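Local coordinates for protein putative ManD family dehydratase (Pantoea ananatis, PDB 3T6C) that dehydrates D-gluconate to 2-dehydro-3-deoxy-D-gluconate with low activity in vitro, using one magnesium ion per subunit, at residues A[149-154]-A[161-166]; A[176-181]-A[227-232]. One frame throughout, in Å; residues are numbered along the deposited sequence.

Contact 1. Residues A[149-154]-A[161-166]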
loop_
_atom_site.group_PDB
_atom_site.type_symbol
_atom_site.label_atom_id
_atom_site.label_comp_id
_atom_site.label_asym_id
_atom_site.label_seq_id
_atom_site.Cartn_x
_atom_site.Cartn_y
_atom_site.Cartn_z
ATOM N N VAL A 149 36.084 -9.469 -15.061
ATOM C CA VAL A 149 36.858 -10.643 -14.786
ATOM C C VAL A 149 37.018 -10.785 -13.276
ATOM O O VAL A 149 36.757 -9.854 -12.513
ATOM C CB VAL A 149 38.239 -10.579 -15.448
ATOM C CG1 VAL A 149 38.105 -10.800 -16.971
ATOM C CG2 VAL A 149 38.978 -9.274 -15.093
ATOM N N HIS A 150 37.431 -11.970 -12.860
ATOM C CA HIS A 150 37.607 -12.292 -11.424
ATOM C C HIS A 150 39.033 -12.082 -10.948
ATOM O O HIS A 150 39.984 -12.614 -11.555
ATOM C CB HIS A 150 37.293 -13.777 -11.203
ATOM C CG HIS A 150 35.865 -14.169 -11.480
ATOM N ND1 HIS A 150 35.415 -15.461 -11.274
ATOM C CD2 HIS A 150 34.800 -13.469 -11.945
ATOM C CE1 HIS A 150 34.127 -15.528 -11.567
ATOM N NE2 HIS A 150 33.736 -14.343 -12.002
ATOM N N THR A 151 39.182 -11.301 -9.886
ATOM C CA THR A 151 40.421 -11.254 -9.113
ATOM C C THR A 151 40.165 -11.725 -7.685
ATOM O O THR A 151 39.050 -11.544 -7.109
ATOM C CB THR A 151 41.092 -9.869 -9.047
ATOM O OG1 THR A 151 40.256 -8.971 -8.349
ATOM C CG2 THR A 151 41.387 -9.315 -10.394
ATOM N N ASP A 152 41.202 -12.325 -7.091
ATOM C CA ASP A 152 41.045 -12.866 -5.761
ATOM C C ASP A 152 42.442 -12.810 -5.146
ATOM O O ASP A 152 43.435 -12.418 -5.811
ATOM C CB ASP A 152 40.576 -14.300 -5.901
ATOM C CG ASP A 152 39.686 -14.759 -4.765
ATOM O OD1 ASP A 152 40.108 -14.660 -3.583
ATOM O OD2 ASP A 152 38.557 -15.241 -5.064
ATOM N N GLY A 153 42.524 -13.262 -3.911
ATOM C CA GLY A 153 43.778 -13.263 -3.208
ATOM C C GLY A 153 43.549 -13.503 -1.749
ATOM O O GLY A 153 42.436 -13.373 -1.215
ATOM N N ALA A 154 44.635 -13.821 -1.059
ATOM C CA ALA A 154 44.503 -14.188 0.324
ATOM C C ALA A 154 44.376 -12.957 1.244
ATOM O O ALA A 154 43.871 -13.048 2.364
ATOM C CB ALA A 154 45.702 -15.030 0.723
ATOM N N ASP A 161 47.213 -6.605 -6.217
ATOM C CA ASP A 161 48.152 -6.936 -7.288
ATOM C C ASP A 161 47.430 -7.612 -8.446
ATOM O O ASP A 161 47.734 -7.395 -9.611
ATOM C CB ASP A 161 49.240 -7.900 -6.792
ATOM C CG ASP A 161 50.268 -7.237 -5.873
ATOM O OD1 ASP A 161 50.502 -6.022 -5.976
ATOM O OD2 ASP A 161 50.833 -7.977 -5.047
ATOM N N SER A 162 46.499 -8.489 -8.128
ATOM C CA SER A 162 45.738 -9.175 -9.163
ATOM C C SER A 162 44.890 -8.187 -9.990
ATOM O O SER A 162 44.823 -8.249 -11.228
ATOM C CB SER A 162 44.818 -10.205 -8.510
ATOM O OG SER A 162 44.035 -10.836 -9.548
ATOM N N ALA A 163 44.224 -7.283 -9.294
ATOM C CA ALA A 163 43.364 -6.317 -9.980
ATOM C C ALA A 163 44.219 -5.408 -10.867
ATOM O O ALA A 163 43.821 -5.103 -11.986
ATOM C CB ALA A 163 42.556 -5.521 -8.990
ATOM N N ARG A 164 45.375 -4.971 -10.366
ATOM C CA ARG A 164 46.245 -4.079 -11.122
ATOM C C ARG A 164 46.678 -4.788 -12.400
ATOM O O ARG A 164 46.697 -4.189 -13.463
ATOM C CB ARG A 164 47.452 -3.676 -10.286
ATOM C CG ARG A 164 48.423 -2.866 -11.082
ATOM C CD ARG A 164 49.554 -2.291 -10.203
ATOM N NE ARG A 164 49.039 -1.266 -9.287
ATOM C CZ ARG A 164 49.022 -1.401 -7.965
ATOM N NH1 ARG A 164 49.509 -2.524 -7.429
ATOM N NH2 ARG A 164 48.545 -0.406 -7.183
ATOM N N ALA A 165 46.985 -6.087 -12.324
ATOM C CA ALA A 165 47.363 -6.833 -13.519
ATOM C C ALA A 165 46.200 -6.877 -14.532
ATOM O O ALA A 165 46.426 -6.649 -15.719
ATOM C CB ALA A 165 47.781 -8.276 -13.163
ATOM N N LYS A 166 44.963 -7.134 -14.064
ATOM C CA LYS A 166 43.789 -7.135 -14.957
ATOM C C LYS A 166 43.619 -5.766 -15.648
ATOM O O LYS A 166 43.288 -5.688 -16.844
ATOM C CB LYS A 166 42.512 -7.483 -14.195
ATOM C CG LYS A 166 42.514 -8.872 -13.538
ATOM C CD LYS A 166 42.817 -10.028 -14.448
ATOM C CE LYS A 166 42.670 -11.285 -13.589
ATOM N NZ LYS A 166 42.943 -12.516 -14.373
#
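From Val149 to Thr151 the strand runs roughly antiparallel to helix 161-166, the axes of these short segments at 151° and 8.4 Å apart at the closest, and the CA atoms of Thr151 and Ser162 approach to 5.7 Å. Thr151 and Lys166 carry the largest shares of the contact. The methyl CG2 of Thr151 lies 3.4 Å from Lys166 CG, a tight carbon pair, and also meets CA of Ala163. Ser162, with OG anti to its backbone N (chi1 178°), sets that oxygen 3.1 Å from Thr151 CB, where it packs against carbon. The hydroxyl OG1 of Thr151 hydrogen-bonds to the backbone O of Arg175 on the adjacent strand. Lys166, bent at chi2 (-54°), runs across the strand: its CG is 3.9 Å from Val149 CG2, and CE comes within 3.6 Å of His150 O. Val149 and Thr151 thus face the helix, whereas the intervening His150 points away from it; its ring comes about 4 Å from the bound gluconate (nearest atoms) and hydrogen-bonds through NE2 to Glu375, a substrate-binding residue. The contact is therefore van der Waals packing, with methyls and the aliphatic part of a lysine covering the outer side of a strand whose other side serves the active site.

Contact 2. Residues A[176-181]-A[227-232]. With GCO (D-gluconic acid), chain D.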
loop_
_atom_site.group_PDB
_atom_site.type_symbol
_atom_site.label_atom_id
_atom_site.label_comp_id
_atom_site.label_asym_id
_atom_site.label_seq_id
_atom_site.Cartn_x
_atom_site.Cartn_y
_atom_site.Cartn_z
ATOM N N CYS A 176 36.253 -8.264 -7.253
ATOM C CA CYS A 176 37.311 -8.458 -6.216
ATOM C C CYS A 176 36.747 -9.213 -5.032
ATOM O O CYS A 176 35.794 -8.744 -4.403
ATOM C CB CYS A 176 37.861 -7.104 -5.724
ATOM S SG CYS A 176 38.631 -6.184 -7.113
ATOM N N GLN A 177 37.314 -10.404 -4.766
ATOM C CA GLN A 177 36.987 -11.223 -3.613
ATOM C C GLN A 177 38.280 -11.413 -2.833
ATOM O O GLN A 177 39.391 -11.301 -3.410
ATOM C CB GLN A 177 36.473 -12.597 -4.080
ATOM C CG GLN A 177 35.344 -12.595 -5.110
ATOM C CD GLN A 177 34.008 -12.059 -4.603
ATOM O OE1 GLN A 177 33.447 -11.143 -5.211
ATOM N NE2 GLN A 177 33.472 -12.669 -3.541
ATOM N N MET A 178 38.166 -11.754 -1.561
ATOM C CA MET A 178 39.378 -12.101 -0.831
ATOM C C MET A 178 39.041 -13.420 -0.199
ATOM O O MET A 178 38.301 -13.468 0.777
ATOM C CB MET A 178 39.649 -10.989 0.196
ATOM C CG MET A 178 40.960 -11.136 0.928
ATOM S SD MET A 178 41.246 -9.636 1.957
ATOM C CE MET A 178 39.888 -9.751 3.122
ATOM N N GLY A 179 39.630 -14.502 -0.719
ATOM C CA GLY A 179 39.147 -15.851 -0.359
ATOM C C GLY A 179 37.819 -16.260 -1.010
ATOM O O GLY A 179 36.975 -16.961 -0.398
ATOM N N MET A 180 37.615 -15.843 -2.257
ATOM C CA MET A 180 36.378 -16.181 -2.999
ATOM C C MET A 180 35.085 -15.928 -2.199
ATOM O O MET A 180 34.863 -14.792 -1.786
ATOM C CB MET A 180 36.411 -17.573 -3.634
ATOM C CG MET A 180 35.576 -17.608 -4.948
ATOM S SD MET A 180 35.613 -19.260 -5.649
ATOM C CE MET A 180 37.192 -19.246 -6.482
ATOM N N TYR A 181 34.236 -16.950 -1.969
ATOM C CA TYR A 181 32.915 -16.708 -1.307
ATOM C C TYR A 181 32.964 -16.990 0.206
ATOM O O TYR A 181 33.458 -18.050 0.635
ATOM C CB TYR A 181 31.834 -17.548 -2.001
ATOM C CG TYR A 181 31.853 -17.373 -3.512
ATOM C CD1 TYR A 181 31.858 -16.092 -4.075
ATOM C CD2 TYR A 181 31.846 -18.470 -4.375
ATOM C CE1 TYR A 181 31.889 -15.902 -5.394
ATOM C CE2 TYR A 181 31.873 -18.275 -5.774
ATOM C CZ TYR A 181 31.889 -16.980 -6.265
ATOM O OH TYR A 181 31.903 -16.755 -7.647
ATOM N N PRO A 227 34.234 -3.996 3.510
ATOM C CA PRO A 227 34.457 -2.555 3.315
ATOM C C PRO A 227 35.951 -2.194 3.457
ATOM O O PRO A 227 36.400 -1.294 2.743
ATOM C CB PRO A 227 33.602 -1.910 4.429
ATOM C CG PRO A 227 32.460 -2.931 4.599
ATOM C CD PRO A 227 33.178 -4.276 4.497
ATOM N N ARG A 228 36.710 -2.843 4.337
ATOM C CA ARG A 228 38.144 -2.589 4.442
ATOM C C ARG A 228 38.869 -2.930 3.137
ATOM O O ARG A 228 39.762 -2.159 2.684
ATOM C CB ARG A 228 38.749 -3.398 5.615
ATOM C CG ARG A 228 38.117 -3.082 6.982
ATOM C CD ARG A 228 38.777 -3.793 8.215
ATOM N NE ARG A 228 39.448 -5.045 7.864
ATOM C CZ ARG A 228 39.141 -6.252 8.350
ATOM N NH1 ARG A 228 38.168 -6.404 9.252
ATOM N NH2 ARG A 228 39.820 -7.320 7.927
ATOM N N LEU A 229 38.507 -4.063 2.530
ATOM C CA LEU A 229 39.102 -4.438 1.238
ATOM C C LEU A 229 38.887 -3.342 0.206
ATOM O O LEU A 229 39.819 -2.931 -0.494
ATOM C CB LEU A 229 38.524 -5.785 0.738
ATOM C CG LEU A 229 38.958 -6.185 -0.678
ATOM C CD1 LEU A 229 40.484 -6.500 -0.816
ATOM C CD2 LEU A 229 38.104 -7.365 -1.071
ATOM N N PHE A 230 37.653 -2.858 0.077
ATOM C CA PHE A 230 37.361 -1.848 -0.924
ATOM C C PHE A 230 37.938 -0.486 -0.637
ATOM O O PHE A 230 38.331 0.219 -1.575
ATOM C CB PHE A 230 35.880 -1.844 -1.355
ATOM C CG PHE A 230 35.552 -3.041 -2.194
ATOM C CD1 PHE A 230 35.779 -3.000 -3.549
ATOM C CD2 PHE A 230 35.130 -4.233 -1.613
ATOM C CE1 PHE A 230 35.604 -4.118 -4.329
ATOM C CE2 PHE A 230 34.919 -5.366 -2.394
ATOM C CZ PHE A 230 35.150 -5.299 -3.766
ATOM N N ASP A 231 38.078 -0.156 0.647
ATOM C CA ASP A 231 38.823 1.079 0.987
ATOM C C ASP A 231 40.265 0.985 0.478
ATOM O O ASP A 231 40.793 1.948 -0.130
ATOM C CB ASP A 231 38.789 1.248 2.499
ATOM C CG ASP A 231 39.344 2.585 2.961
ATOM O OD1 ASP A 231 38.747 3.629 2.672
ATOM O OD2 ASP A 231 40.381 2.583 3.619
ATOM N N HIS A 232 40.901 -0.169 0.681
ATOM C CA HIS A 232 42.297 -0.339 0.278
ATOM C C HIS A 232 42.370 -0.281 -1.229
ATOM O O HIS A 232 43.259 0.384 -1.783
ATOM C CB HIS A 232 42.816 -1.698 0.759
ATOM C CG HIS A 232 44.168 -2.026 0.213
ATOM N ND1 HIS A 232 45.316 -1.496 0.756
ATOM C CD2 HIS A 232 44.562 -2.813 -0.824
ATOM C CE1 HIS A 232 46.369 -1.953 0.094
ATOM N NE2 HIS A 232 45.939 -2.739 -0.876
HETATM C C1 GCO D . 29.520 -16.278 -10.299
HETATM C C2 GCO D . 28.922 -17.403 -9.540
HETATM C C3 GCO D . 29.662 -18.721 -9.667
HETATM C C4 GCO D . 28.836 -19.857 -9.099
HETATM C C5 GCO D . 29.042 -21.103 -9.924
HETATM C C6 GCO D . 28.231 -22.292 -9.440
HETATM O O1A GCO D . 30.241 -16.464 -11.323
HETATM O O1B GCO D . 29.166 -15.094 -9.987
HETATM O O2 GCO D . 28.583 -16.958 -8.253
HETATM O O3 GCO D . 30.858 -18.556 -8.998
HETATM O O4 GCO D . 29.255 -20.070 -7.763
HETATM O O5 GCO D . 28.698 -20.822 -11.230
HETATM O O6 GCO D . 28.380 -23.460 -10.221
#
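This is a buried apolar contact between the outer face of a barrel strand's C-terminal end, with the loop that follows, and helix 219-237, in the C-terminal barrel domain of an enolase-superfamily enzyme. Cys176 and Met178 point toward the helix, where Phe230 and Leu229 receive them. The ring of Phe230 brings its far corner to Cys176: CZ lies 3.8 Å from Cys176 CB and 3.6 Å from Cys176 O, the oxygen approaching the ring obliquely. That oxygen has its polar partner in His245 ND1. With CG anti to its backbone N (chi1 173°), Leu229 extends CD2 to 4.1 Å from Met178 CB; a methyl branch meets the root of the methionine.

Gln177, between the two, points the other way. Its NE2 donates to Met180 O at 3.1 Å along a nearly straight path (169°), above the plane of that carbonyl, while OE1 accepts from the backbone N of Asp246, a magnesium ligand. One amide thus ties the turn to the metal-bearing strand. Beyond the turn, Tyr181, a proton donor/acceptor by similarity, makes a very short hydrogen bond between its OH and gluconate O3, 2.5 Å, with O3 near the ring plane at its edge. Met180 CG sits over one face of this ring, and Arg175 NH1 also bonds to the OH.

Around the apolar patch, Leu243 touches both Cys176 and Phe230, while Cys176 touches Val159 and Met178 touches Glu156, so the contact, made by the end of strand 173-176 and helix 219-237, is flanked by helix 156-168 and the neighbouring parallel strand 242-246.

How the contacts relate
Contact 1 is complete in the sequence by residue 166, before contact 2 starts at 176; their centres lie 10 Å apart in the C-terminal barrel domain. Strand 145-151, helix 156-168 and strand 173-176 form a beta-alpha-beta unit: contact 1 packs its first strand on its helix, and contact 2 carries the end of its second strand and the following loop onto helix 219-237. The parallel strands are neighbours, and their trailing loops touch directly, with probable hydrogen bonds from Met180 N to Asp152 OD1 (3.1 Å) and from Gly179 N to Gly153 O (3.1 Å). Segments 149-154 and 176-181 each pack outward on a helix, while His150 and Tyr181 both reach the bound gluconate.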